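Local coordinates for protein MgGH51 (PDB 6ZPV) that probably releases terminal non-reducing alpha-L-arabinofuranosyl units from arabinose-containing polysaccharides by hydrolysis, as a fungal family GH51 glycoside hydrolase, at residues Ile313-Lys325 / Ala329-Leu343. Sequence-based numbering, arbitrary orientation.
Sequences IDQINFVIGDPAK and AALRASLGHPEPFTL
Arg-332 leaves its helix with CG anti to the backbone N (chi1 -177°), then bends at chi3 (62°), turning its guanidinium onto the C-terminal end of helix 306-320; Phe-318, with CG likewise anti to N, lays its ring beside the arginine stem. Arg-332 CB sits over one face of that ring, 4.0 Å from the centroid, a CH-pi contact, while Leu-331 and Leu-335 meet the ring's edge. Arg-332 NH1 gives a nearly straight bond to Phe-318 O (2.9 Å, 172°), approaching from above the carbonyl plane. Arg-332 NH1 and NH2 together grip Gly-321 O end-on, at 3.1 and 2.9 Å. The other acceptors belong to the arginine's own segment: Arg-332 NE reaches His-337 O, and Arg-332 NH2 also donates to Pro-338 O at 2.9 Å. The four acceptor oxygens lie close to the guanidinium plane. Next to this bond network, Phe-341 N bonds to Val-319 O (3.0 Å), and Leu-343 CB packs on Ile-320 CG2 and Val-319 CG1 as the chain heads into strand 345-348 of the parallel beta/alpha barrel. On the turn after helix 306-320, Ala-329 CB meets Gly-321 O (3.3 Å) and Pro-323 CA, and Ala-333 CB touches Pro-323 CB; such small side chains are consistent with the turn's close approach. With an alanine at Arg-332, the carbonyls of Phe-318 and Gly-321 would probably lose these donors, and the helix end its tie to the loop at His-337 and Pro-338. With every guanidinium bond going to a main-chain carbonyl, the buried positive charge is probably stabilised by carbonyl dipoles, including those ending helix 306-320, tying it to helix 327-334 and the following loop between barrel strands 284-289 and 345-348.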
loop_
_atom_site.group_PDB
_atom_site.type_symbol
_atom_site.label_atom_id
_atom_site.label_comp_id
_atom_site.label_asym_id
_atom_site.label_seq_id
_atom_site.Cartn_x
_atom_site.Cartn_y
_atom_site.Cartn_z
ATOM N N ILE A 313 6.326 20.592 8.763
ATOM C CA ILE A 313 7.473 21.195 8.062
ATOM C C ILE A 313 8.696 20.284 8.114
ATOM O O ILE A 313 9.374 20.076 7.090
ATOM C CB ILE A 313 7.744 22.596 8.631
ATOM C CG1 ILE A 313 6.621 23.560 8.272
ATOM C CG2 ILE A 313 9.082 23.123 8.150
ATOM C CD1 ILE A 313 6.655 24.868 9.000
ATOM N N ASP A 314 8.977 19.732 9.297
ATOM C CA ASP A 314 10.106 18.809 9.459
ATOM C C ASP A 314 9.961 17.611 8.524
ATOM O O ASP A 314 10.934 17.211 7.869
ATOM C CB ASP A 314 10.184 18.332 10.910
ATOM C CG ASP A 314 10.508 19.362 11.964
ATOM O OD1 ASP A 314 10.993 20.457 11.617
ATOM O OD2 ASP A 314 10.214 19.045 13.151
ATOM N N GLN A 315 8.758 17.035 8.462
ATOM C CA GLN A 315 8.494 15.889 7.576
ATOM C C GLN A 315 8.823 16.204 6.114
ATOM O O GLN A 315 9.459 15.426 5.426
ATOM C CB GLN A 315 7.009 15.511 7.755
ATOM C CG GLN A 315 6.574 14.312 6.923
ATOM C CD GLN A 315 5.108 14.000 7.122
ATOM O OE1 GLN A 315 4.545 14.264 8.192
ATOM N NE2 GLN A 315 4.465 13.402 6.081
ATOM N N ILE A 316 8.358 17.364 5.674
ATOM C CA ILE A 316 8.615 17.785 4.288
ATOM C C ILE A 316 10.107 18.066 4.073
ATOM O O ILE A 316 10.687 17.650 3.045
ATOM C CB ILE A 316 7.716 18.959 3.898
ATOM C CG1 ILE A 316 6.243 18.545 3.909
ATOM C CG2 ILE A 316 8.149 19.532 2.546
ATOM C CD1 ILE A 316 5.248 19.687 3.886
ATOM N N ASN A 317 10.760 18.704 5.042
ATOM C CA ASN A 317 12.213 18.936 4.909
ATOM C C ASN A 317 12.979 17.626 4.822
ATOM O O ASN A 317 13.980 17.548 4.112
ATOM C CB ASN A 317 12.739 19.808 6.061
ATOM C CG ASN A 317 12.519 21.294 5.822
ATOM O OD1 ASN A 317 12.436 21.691 4.654
ATOM N ND2 ASN A 317 12.462 22.043 6.934
ATOM N N PHE A 318 12.569 16.583 5.524
ATOM C CA PHE A 318 13.220 15.284 5.386
ATOM C C PHE A 318 13.195 14.881 3.903
ATOM O O PHE A 318 14.186 14.309 3.395
ATOM C CB PHE A 318 12.558 14.213 6.255
ATOM C CG PHE A 318 13.260 12.881 6.153
ATOM C CD1 PHE A 318 14.398 12.630 6.890
ATOM C CD2 PHE A 318 12.821 11.888 5.271
ATOM C CE1 PHE A 318 15.062 11.430 6.827
ATOM C CE2 PHE A 318 13.483 10.661 5.213
ATOM C CZ PHE A 318 14.605 10.444 5.988
ATOM N N VAL A 319 12.078 15.062 3.221
ATOM C CA VAL A 319 11.885 14.631 1.821
ATOM C C VAL A 319 12.736 15.471 0.880
ATOM O O VAL A 319 13.423 14.910 -0.007
ATOM C CB VAL A 319 10.400 14.641 1.436
ATOM C CG1 VAL A 319 10.257 14.093 0.032
ATOM C CG2 VAL A 319 9.536 13.859 2.412
ATOM N N ILE A 320 12.653 16.819 0.996
ATOM C CA ILE A 320 13.140 17.736 -0.071
ATOM C C ILE A 320 14.176 18.758 0.381
ATOM O O ILE A 320 14.717 19.460 -0.480
ATOM C CB ILE A 320 11.989 18.481 -0.752
ATOM C CG1 ILE A 320 11.311 19.516 0.164
ATOM C CG2 ILE A 320 11.005 17.524 -1.359
ATOM C CD1 ILE A 320 10.294 20.340 -0.561
ATOM N N GLY A 321 14.394 18.917 1.679
ATOM C CA GLY A 321 15.191 20.090 2.097
ATOM C C GLY A 321 16.652 19.943 1.749
ATOM O O GLY A 321 17.169 18.833 1.629
ATOM N N ASP A 322 17.326 21.069 1.672
ATOM C CA ASP A 322 18.800 21.122 1.562
ATOM C C ASP A 322 19.378 20.630 2.873
ATOM O O ASP A 322 19.075 21.211 3.918
ATOM C CB ASP A 322 19.160 22.561 1.285
ATOM C CG ASP A 322 20.645 22.862 1.167
ATOM O OD1 ASP A 322 21.469 22.030 1.555
ATOM O OD2 ASP A 322 20.957 23.958 0.674
ATOM N N PRO A 323 20.240 19.608 2.846
ATOM C CA PRO A 323 20.843 19.111 4.089
ATOM C C PRO A 323 21.573 20.140 4.935
ATOM O O PRO A 323 21.674 19.946 6.159
ATOM C CB PRO A 323 21.798 18.021 3.631
ATOM C CG PRO A 323 21.187 17.583 2.334
ATOM C CD PRO A 323 20.684 18.846 1.674
ATOM N N ALA A 324 22.055 21.200 4.300
ATOM C CA ALA A 324 22.810 22.225 5.032
ATOM C C ALA A 324 21.867 23.121 5.845
ATOM O O ALA A 324 22.387 23.960 6.617
ATOM C CB ALA A 324 23.653 23.076 4.093
ATOM N N LYS A 325 20.548 23.057 5.636
ATOM C CA LYS A 325 19.617 24.095 6.139
ATOM C C LYS A 325 18.649 23.591 7.191
ATOM O O LYS A 325 17.937 24.429 7.737
ATOM C CB LYS A 325 18.882 24.752 4.968
ATOM C CG LYS A 325 19.851 25.419 3.969
ATOM C CD LYS A 325 20.700 26.531 4.575
ATOM N N ALA A 329 16.610 17.400 6.937
ATOM C CA ALA A 329 17.299 17.175 5.635
ATOM C C ALA A 329 18.688 16.604 5.909
ATOM O O ALA A 329 19.156 15.753 5.140
ATOM C CB ALA A 329 17.352 18.485 4.875
ATOM N N ALA A 330 19.396 17.106 6.909
ATOM C CA ALA A 330 20.715 16.531 7.258
ATOM C C ALA A 330 20.582 15.071 7.603
ATOM O O ALA A 330 21.470 14.276 7.306
ATOM C CB ALA A 330 21.352 17.328 8.381
ATOM N N LEU A 331 19.463 14.715 8.242
ATOM C CA LEU A 331 19.216 13.331 8.623
ATOM C C LEU A 331 19.042 12.452 7.381
ATOM O O LEU A 331 19.608 11.350 7.292
ATOM C CB LEU A 331 17.981 13.269 9.520
ATOM C CG LEU A 331 17.602 11.883 10.057
ATOM C CD1 LEU A 331 18.688 11.306 10.939
ATOM C CD2 LEU A 331 16.299 11.947 10.803
ATOM N N ARG A 332 18.265 12.906 6.387
ATOM C CA ARG A 332 18.121 12.181 5.133
ATOM C C ARG A 332 19.511 11.925 4.542
ATOM O O ARG A 332 19.818 10.805 4.067
ATOM C CB ARG A 332 17.239 12.947 4.147
ATOM C CG ARG A 332 17.008 12.196 2.841
ATOM C CD ARG A 332 16.480 13.043 1.681
ATOM N NE ARG A 332 17.409 14.095 1.301
ATOM C CZ ARG A 332 17.227 15.406 1.425
ATOM N NH1 ARG A 332 16.197 15.888 2.092
ATOM N NH2 ARG A 332 18.078 16.235 0.876
ATOM N N ALA A 333 20.355 12.930 4.483
ATOM C CA ALA A 333 21.715 12.773 3.963
ATOM C C ALA A 333 22.463 11.716 4.789
ATOM O O ALA A 333 23.197 10.894 4.190
ATOM C CB ALA A 333 22.419 14.141 3.934
ATOM N N SER A 334 22.420 11.810 6.103
ATOM C CA SER A 334 23.142 10.887 6.984
ATOM C C SER A 334 22.742 9.427 6.744
ATOM O O SER A 334 23.544 8.524 7.003
ATOM C CB SER A 334 22.922 11.269 8.453
ATOM O OG SER A 334 21.732 10.758 8.996
ATOM N N LEU A 335 21.500 9.224 6.323
ATOM C CA LEU A 335 20.950 7.901 6.034
ATOM C C LEU A 335 21.212 7.468 4.591
ATOM O O LEU A 335 20.707 6.406 4.184
ATOM C CB LEU A 335 19.456 7.920 6.360
ATOM C CG LEU A 335 19.139 8.082 7.851
ATOM C CD1 LEU A 335 17.653 8.399 8.071
ATOM C CD2 LEU A 335 19.522 6.852 8.643
ATOM N N GLY A 336 22.042 8.189 3.868
ATOM C CA GLY A 336 22.546 7.719 2.580
ATOM C C GLY A 336 21.909 8.335 1.359
ATOM O O GLY A 336 22.240 7.903 0.257
ATOM N N HIS A 337 21.021 9.324 1.523
ATOM C CA HIS A 337 20.325 9.912 0.355
ATOM C C HIS A 337 20.364 11.430 0.402
ATOM O O HIS A 337 19.321 12.074 0.543
ATOM C CB HIS A 337 18.884 9.365 0.283
ATOM C CG HIS A 337 18.288 9.493 -1.068
ATOM N ND1 HIS A 337 17.946 10.710 -1.639
ATOM C CD2 HIS A 337 17.989 8.542 -2.006
ATOM C CE1 HIS A 337 17.422 10.493 -2.838
ATOM N NE2 HIS A 337 17.483 9.194 -3.090
ATOM N N PRO A 338 21.556 12.025 0.220
ATOM C CA PRO A 338 21.622 13.472 0.271
ATOM C C PRO A 338 20.790 14.212 -0.785
ATOM O O PRO A 338 20.416 15.363 -0.560
ATOM C CB PRO A 338 23.162 13.705 0.117
ATOM C CG PRO A 338 23.631 12.494 -0.586
ATOM C CD PRO A 338 22.864 11.363 0.058
ATOM N N GLU A 339 20.577 13.622 -1.962
ATOM C CA GLU A 339 19.753 14.306 -2.983
ATOM C C GLU A 339 18.318 14.393 -2.453
ATOM O O GLU A 339 17.810 13.445 -1.843
ATOM C CB GLU A 339 19.770 13.531 -4.312
ATOM C CG GLU A 339 21.122 13.549 -4.979
ATOM C CD GLU A 339 21.657 14.932 -5.270
ATOM O OE1 GLU A 339 20.871 15.796 -5.607
ATOM O OE2 GLU A 339 22.884 15.103 -5.163
ATOM N N PRO A 340 17.593 15.485 -2.737
ATOM C CA PRO A 340 16.168 15.540 -2.431
ATOM C C PRO A 340 15.407 14.501 -3.243
ATOM O O PRO A 340 15.751 14.269 -4.416
ATOM C CB PRO A 340 15.772 16.957 -2.757
ATOM C CG PRO A 340 16.770 17.327 -3.854
ATOM C CD PRO A 340 18.091 16.721 -3.402
ATOM N N PHE A 341 14.311 14.051 -2.694
ATOM C CA PHE A 341 13.321 13.264 -3.458
ATOM C C PHE A 341 12.331 14.204 -4.149
ATOM O O PHE A 341 12.207 15.343 -3.726
ATOM C CB PHE A 341 12.588 12.301 -2.508
ATOM C CG PHE A 341 13.418 11.155 -1.982
ATOM C CD1 PHE A 341 13.535 9.967 -2.687
ATOM C CD2 PHE A 341 14.050 11.274 -0.750
ATOM C CE1 PHE A 341 14.246 8.898 -2.176
ATOM C CE2 PHE A 341 14.741 10.191 -0.230
ATOM C CZ PHE A 341 14.844 9.032 -0.959
ATOM N N THR A 342 11.621 13.690 -5.133
ATOM C CA THR A 342 10.523 14.414 -5.767
ATOM C C THR A 342 9.383 14.606 -4.735
ATOM O O THR A 342 9.008 13.611 -4.075
ATOM C CB THR A 342 9.956 13.619 -6.966
ATOM O OG1 THR A 342 11.011 13.465 -7.904
ATOM C CG2 THR A 342 8.755 14.287 -7.581
ATOM N N LEU A 343 8.807 15.810 -4.674
ATOM C CA LEU A 343 7.553 16.004 -3.887
ATOM C C LEU A 343 6.843 17.238 -4.439
ATOM O O LEU A 343 7.296 18.355 -4.247
ATOM C CB LEU A 343 7.833 16.186 -2.399
ATOM C CG LEU A 343 6.624 16.429 -1.536
ATOM C CD1 LEU A 343 5.688 15.244 -1.464
ATOM C CD2 LEU A 343 7.042 16.858 -0.128
#